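Local coordinates for fibronectin type III domain-containing protein (Simiduia agarivorans, PDB 6P2K), which probably hydrolyses xyloglucan or related beta-glucans as a GH74 glycoside hydrolase, this chain being the tandem pair of seven-bladed beta-propellers of a longer protein, at residues G742-Y756 and S759-I771. Sequence-based numbering, arbitrary orientation.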
loop_
_atom_site.group_PDB
_atom_site.type_symbol
_atom_site.label_atom_id
_atom_site.label_comp_id
_atom_site.label_asym_id
_atom_site.label_seq_id
_atom_site.Cartn_x
_atom_site.Cartn_y
_atom_site.Cartn_z
ATOM N N GLY B 742 -39.605 -26.068 13.680
ATOM C CA GLY B 742 -39.413 -26.346 12.267
ATOM C C GLY B 742 -38.049 -25.859 11.813
ATOM O O GLY B 742 -37.556 -24.827 12.271
ATOM N N MET B 743 -37.419 -26.618 10.918
ATOM C CA MET B 743 -36.036 -26.353 10.546
ATOM C C MET B 743 -35.851 -26.405 9.038
ATOM O O MET B 743 -36.422 -27.264 8.361
ATOM C CB MET B 743 -35.087 -27.351 11.209
ATOM C CG MET B 743 -34.993 -27.196 12.715
ATOM S SD MET B 743 -34.013 -28.498 13.470
ATOM C CE MET B 743 -34.030 -27.968 15.182
ATOM N N THR B 744 -35.045 -25.478 8.523
ATOM C CA THR B 744 -34.627 -25.499 7.129
ATOM C C THR B 744 -33.262 -26.138 6.929
ATOM O O THR B 744 -32.993 -26.665 5.844
ATOM C CB THR B 744 -34.600 -24.076 6.553
ATOM O OG1 THR B 744 -33.869 -23.219 7.438
ATOM C CG2 THR B 744 -36.016 -23.535 6.380
ATOM N N SER B 745 -32.401 -26.106 7.944
ATOM C CA SER B 745 -31.060 -26.657 7.829
ATOM C C SER B 745 -30.531 -26.976 9.220
ATOM O O SER B 745 -30.881 -26.311 10.200
ATOM C CB SER B 745 -30.107 -25.684 7.125
ATOM O OG SER B 745 -29.703 -24.650 8.008
ATOM N N SER B 746 -29.685 -28.000 9.293
ATOM C CA SER B 746 -28.964 -28.344 10.511
ATOM C C SER B 746 -27.550 -28.779 10.159
ATOM O O SER B 746 -27.330 -29.448 9.146
ATOM C CB SER B 746 -29.678 -29.451 11.308
ATOM O OG SER B 746 -31.000 -29.074 11.653
ATOM N N ARG B 747 -26.594 -28.385 10.998
ATOM C CA ARG B 747 -25.204 -28.794 10.854
ATOM C C ARG B 747 -24.650 -29.128 12.229
ATOM O O ARG B 747 -24.914 -28.413 13.200
ATOM C CB ARG B 747 -24.334 -27.700 10.213
ATOM C CG ARG B 747 -24.643 -27.395 8.759
ATOM C CD ARG B 747 -23.559 -26.517 8.154
ATOM N NE ARG B 747 -24.005 -25.834 6.942
ATOM C CZ ARG B 747 -23.871 -26.324 5.714
ATOM N NH1 ARG B 747 -23.303 -27.512 5.532
ATOM N NH2 ARG B 747 -24.303 -25.630 4.666
ATOM N N PHE B 748 -23.891 -30.213 12.311
ATOM C CA PHE B 748 -23.143 -30.532 13.519
ATOM C C PHE B 748 -21.794 -29.830 13.443
ATOM O O PHE B 748 -21.014 -30.070 12.515
ATOM C CB PHE B 748 -22.969 -32.040 13.679
ATOM C CG PHE B 748 -24.229 -32.755 14.069
ATOM C CD1 PHE B 748 -24.656 -32.764 15.385
ATOM C CD2 PHE B 748 -24.991 -33.414 13.118
ATOM C CE1 PHE B 748 -25.815 -33.422 15.747
ATOM C CE2 PHE B 748 -26.153 -34.072 13.473
ATOM C CZ PHE B 748 -26.566 -34.074 14.790
ATOM N N ILE B 749 -21.525 -28.959 14.411
ATOM C CA ILE B 749 -20.373 -28.071 14.363
ATOM C C ILE B 749 -19.679 -28.096 15.715
ATOM O O ILE B 749 -20.332 -27.964 16.756
ATOM C CB ILE B 749 -20.788 -26.635 13.985
ATOM C CG1 ILE B 749 -21.375 -26.616 12.572
ATOM C CG2 ILE B 749 -19.605 -25.683 14.086
ATOM C CD1 ILE B 749 -21.778 -25.253 12.095
ATOM N N LYS B 750 -18.359 -28.274 15.697
ATOM C CA LYS B 750 -17.549 -28.236 16.907
ATOM C C LYS B 750 -17.093 -26.806 17.163
ATOM O O LYS B 750 -16.514 -26.166 16.280
ATOM C CB LYS B 750 -16.342 -29.164 16.781
ATOM C CG LYS B 750 -15.488 -29.239 18.036
ATOM C CD LYS B 750 -14.584 -30.463 18.016
ATOM C CE LYS B 750 -15.107 -31.550 18.942
ATOM N NZ LYS B 750 -14.147 -31.843 20.050
ATOM N N ASP B 751 -17.356 -26.308 18.369
ATOM C CA ASP B 751 -17.028 -24.934 18.738
ATOM C C ASP B 751 -16.403 -24.953 20.124
ATOM O O ASP B 751 -17.076 -25.290 21.105
ATOM C CB ASP B 751 -18.271 -24.042 18.708
ATOM C CG ASP B 751 -17.962 -22.594 19.034
ATOM O OD1 ASP B 751 -17.269 -21.934 18.232
ATOM O OD2 ASP B 751 -18.416 -22.113 20.096
ATOM N N ALA B 752 -15.119 -24.594 20.201
ATOM C CA ALA B 752 -14.377 -24.548 21.462
ATOM C C ALA B 752 -14.409 -25.900 22.176
ATOM O O ALA B 752 -14.658 -25.990 23.380
ATOM C CB ALA B 752 -14.902 -23.435 22.372
ATOM N N GLY B 753 -14.159 -26.961 21.411
ATOM C CA GLY B 753 -14.043 -28.296 21.965
ATOM C C GLY B 753 -15.347 -28.986 22.296
ATOM O O GLY B 753 -15.320 -30.060 22.908
ATOM N N GLN B 754 -16.486 -28.418 21.910
ATOM C CA GLN B 754 -17.789 -28.986 22.231
ATOM C C GLN B 754 -18.588 -29.151 20.947
ATOM O O GLN B 754 -18.638 -28.232 20.125
ATOM C CB GLN B 754 -18.549 -28.097 23.222
ATOM C CG GLN B 754 -19.997 -28.500 23.446
ATOM C CD GLN B 754 -20.129 -29.823 24.173
ATOM O OE1 GLN B 754 -19.609 -29.991 25.277
ATOM N NE2 GLN B 754 -20.832 -30.769 23.562
ATOM N N MET B 755 -19.206 -30.317 20.775
ATOM C CA MET B 755 -20.058 -30.546 19.616
ATOM C C MET B 755 -21.387 -29.826 19.801
ATOM O O MET B 755 -22.024 -29.933 20.855
ATOM C CB MET B 755 -20.293 -32.041 19.391
ATOM C CG MET B 755 -19.128 -32.776 18.725
ATOM S SD MET B 755 -18.494 -31.997 17.217
ATOM C CE MET B 755 -20.002 -31.733 16.276
ATOM N N TYR B 756 -21.800 -29.093 18.776
ATOM C CA TYR B 756 -23.053 -28.361 18.787
ATOM C C TYR B 756 -23.879 -28.735 17.568
ATOM O O TYR B 756 -23.343 -29.147 16.536
ATOM C CB TYR B 756 -22.820 -26.845 18.784
ATOM C CG TYR B 756 -22.323 -26.280 20.093
ATOM C CD1 TYR B 756 -23.214 -25.896 21.089
ATOM C CD2 TYR B 756 -20.968 -26.116 20.328
ATOM C CE1 TYR B 756 -22.766 -25.371 22.287
ATOM C CE2 TYR B 756 -20.510 -25.593 21.522
ATOM C CZ TYR B 756 -21.413 -25.222 22.497
ATOM O OH TYR B 756 -20.957 -24.703 23.686
ATOM N N SER B 759 -29.047 -25.136 13.973
ATOM C CA SER B 759 -30.233 -25.299 13.141
ATOM C C SER B 759 -30.847 -23.948 12.813
ATOM O O SER B 759 -31.022 -23.104 13.701
ATOM C CB SER B 759 -31.265 -26.213 13.825
ATOM O OG SER B 759 -30.661 -27.382 14.348
ATOM N N THR B 760 -31.174 -23.752 11.539
ATOM C CA THR B 760 -31.913 -22.585 11.092
ATOM C C THR B 760 -33.380 -22.948 10.916
ATOM O O THR B 760 -33.724 -24.099 10.636
ATOM C CB THR B 760 -31.343 -22.051 9.782
ATOM O OG1 THR B 760 -31.504 -23.042 8.756
ATOM C CG2 THR B 760 -29.873 -21.737 9.944
ATOM N N THR B 761 -34.246 -21.956 11.101
ATOM C CA THR B 761 -35.681 -22.175 11.122
ATOM C C THR B 761 -36.367 -21.274 10.108
ATOM O O THR B 761 -35.882 -20.175 9.817
ATOM C CB THR B 761 -36.255 -21.899 12.519
ATOM O OG1 THR B 761 -36.053 -20.519 12.845
ATOM C CG2 THR B 761 -35.559 -22.759 13.565
ATOM N N PRO B 762 -37.505 -21.713 9.549
ATOM C CA PRO B 762 -38.267 -20.894 8.597
ATOM C C PRO B 762 -39.158 -19.858 9.280
ATOM O O PRO B 762 -40.366 -19.806 9.055
ATOM C CB PRO B 762 -39.091 -21.941 7.844
ATOM C CG PRO B 762 -39.370 -22.969 8.884
ATOM C CD PRO B 762 -38.117 -23.043 9.729
ATOM N N GLY B 763 -38.561 -19.038 10.140
ATOM C CA GLY B 763 -39.346 -18.023 10.806
ATOM C C GLY B 763 -38.830 -17.546 12.145
ATOM O O GLY B 763 -39.303 -16.525 12.647
ATOM N N ALA B 764 -37.866 -18.255 12.743
ATOM C CA ALA B 764 -37.335 -17.859 14.045
ATOM C C ALA B 764 -35.810 -17.805 14.059
ATOM O O ALA B 764 -35.201 -17.923 15.128
ATOM C CB ALA B 764 -37.836 -18.798 15.146
ATOM N N GLY B 765 -35.178 -17.639 12.898
ATOM C CA GLY B 765 -33.742 -17.435 12.877
ATOM C C GLY B 765 -32.948 -18.672 13.271
ATOM O O GLY B 765 -33.347 -19.812 13.029
ATOM N N LEU B 766 -31.804 -18.430 13.907
ATOM C CA LEU B 766 -30.790 -19.447 14.141
ATOM C C LEU B 766 -30.719 -19.808 15.618
ATOM O O LEU B 766 -30.738 -18.930 16.486
ATOM C CB LEU B 766 -29.423 -18.953 13.665
ATOM C CG LEU B 766 -28.192 -19.766 14.060
ATOM C CD1 LEU B 766 -28.201 -21.127 13.378
ATOM C CD2 LEU B 766 -26.928 -18.989 13.718
ATOM N N TRP B 767 -30.632 -21.109 15.892
ATOM C CA TRP B 767 -30.505 -21.633 17.243
ATOM C C TRP B 767 -29.442 -22.721 17.252
ATOM O O TRP B 767 -29.220 -23.394 16.242
ATOM C CB TRP B 767 -31.834 -22.211 17.755
ATOM C CG TRP B 767 -32.950 -21.220 17.789
ATOM C CD1 TRP B 767 -33.639 -20.723 16.723
ATOM C CD2 TRP B 767 -33.511 -20.606 18.953
ATOM N NE1 TRP B 767 -34.592 -19.833 17.151
ATOM C CE2 TRP B 767 -34.535 -19.744 18.516
ATOM C CE3 TRP B 767 -33.245 -20.700 20.324
ATOM C CZ2 TRP B 767 -35.297 -18.983 19.402
ATOM C CZ3 TRP B 767 -34.000 -19.944 21.199
ATOM C CH2 TRP B 767 -35.016 -19.098 20.735
ATOM N N ARG B 768 -28.797 -22.901 18.404
ATOM C CA ARG B 768 -27.813 -23.960 18.562
ATOM C C ARG B 768 -28.015 -24.677 19.889
ATOM O O ARG B 768 -28.500 -24.101 20.869
ATOM C CB ARG B 768 -26.377 -23.428 18.456
ATOM C CG ARG B 768 -25.804 -22.875 19.740
ATOM C CD ARG B 768 -24.319 -22.599 19.592
ATOM N NE ARG B 768 -23.721 -22.202 20.859
ATOM C CZ ARG B 768 -22.427 -21.951 21.031
ATOM N NH1 ARG B 768 -21.587 -22.053 20.009
ATOM N NH2 ARG B 768 -21.975 -21.599 22.227
ATOM N N ARG B 769 -27.633 -25.950 19.904
ATOM C CA ARG B 769 -27.818 -26.823 21.052
ATOM C C ARG B 769 -26.561 -27.652 21.252
ATOM O O ARG B 769 -25.964 -28.131 20.283
ATOM C CB ARG B 769 -29.031 -27.748 20.856
ATOM C CG ARG B 769 -29.378 -28.595 22.071
ATOM C CD ARG B 769 -30.389 -29.675 21.733
ATOM N NE ARG B 769 -30.926 -30.316 22.930
ATOM C CZ ARG B 769 -30.328 -31.314 23.573
ATOM N NH1 ARG B 769 -29.170 -31.785 23.134
ATOM N NH2 ARG B 769 -30.886 -31.839 24.653
ATOM N N SER B 770 -26.159 -27.809 22.510
ATOM C CA SER B 770 -25.057 -28.700 22.840
ATOM C C SER B 770 -25.490 -30.150 22.664
ATOM O O SER B 770 -26.618 -30.522 22.997
ATOM C CB SER B 770 -24.594 -28.456 24.275
ATOM O OG SER B 770 -23.231 -28.802 24.432
ATOM N N ILE B 771 -24.591 -30.970 22.126
ATOM C CA ILE B 771 -24.867 -32.374 21.831
ATOM C C ILE B 771 -23.873 -33.224 22.611
ATOM O O ILE B 771 -22.657 -33.097 22.420
ATOM C CB ILE B 771 -24.774 -32.671 20.326
ATOM C CG1 ILE B 771 -25.791 -31.831 19.544
ATOM C CG2 ILE B 771 -24.976 -34.156 20.062
ATOM C CD1 ILE B 771 -27.230 -32.191 19.820
#
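The guanidinium of Arg768 lies flat over one face of the Tyr756 ring. The planes are 12° apart, and Arg768 CZ is 3.9 Å from the ring centroid, toward the rim: a cation-pi stack. Asp751 O sits in plane at the ring edge. Asp751 OD2 meets the guanidinium edge, where Arg768 NH1 makes a salt bridge of 3.2 Å. The carboxylate is turned 59° from the guanidinium and is approached from above its own plane. Arg768 CG lies between backbone N and carbonyl carbon (chi1 85°), and the extended chain then carries the head across the ring. Tyr758 OH and Gln7 OE1 bind NH1 and NE of Arg768. An alanine in place of Arg768 would probably leave this face of Tyr756 without its cover and Asp751 without its charge partner.

Ile771 CG1 touches the edge of the Phe748 ring at CE1. Met755 O accepts bonds from Ile771 N and Gln754 NE2, and lies in the amide plane of Gln754.

At the other end, Ser745 OG and Thr760 OG1 share a hydrogen bond of 2.5 Å. Thr744 OG1 lies 2.7 Å from Thr760 OG1 and bonds to Thr403 O. On the opposite face, Ser759 OG donates to Ser746 OG at 3.2 Å, and Ser746 OG also bonds to Gly695 O. Thr744 and Ser745 stand opposite Thr760, as in a classic beta bulge: Thr744 N binds Thr760 O and Thr760 N binds Ser745 O.

Strands 745-751, 754-761 and 765-770 form two hairpins of one sheet; a type I' turn from Asp751 to Gln754 closes the first. Strand 7-8 pairs with 765-770, so the chain's start completes its last propeller blade. Strand 403-409, which holds the zinc ligand Asp405, packs on Ser745, Ile749, Thr760 and Leu766. Strand 702-709 covers Met743 and Phe748.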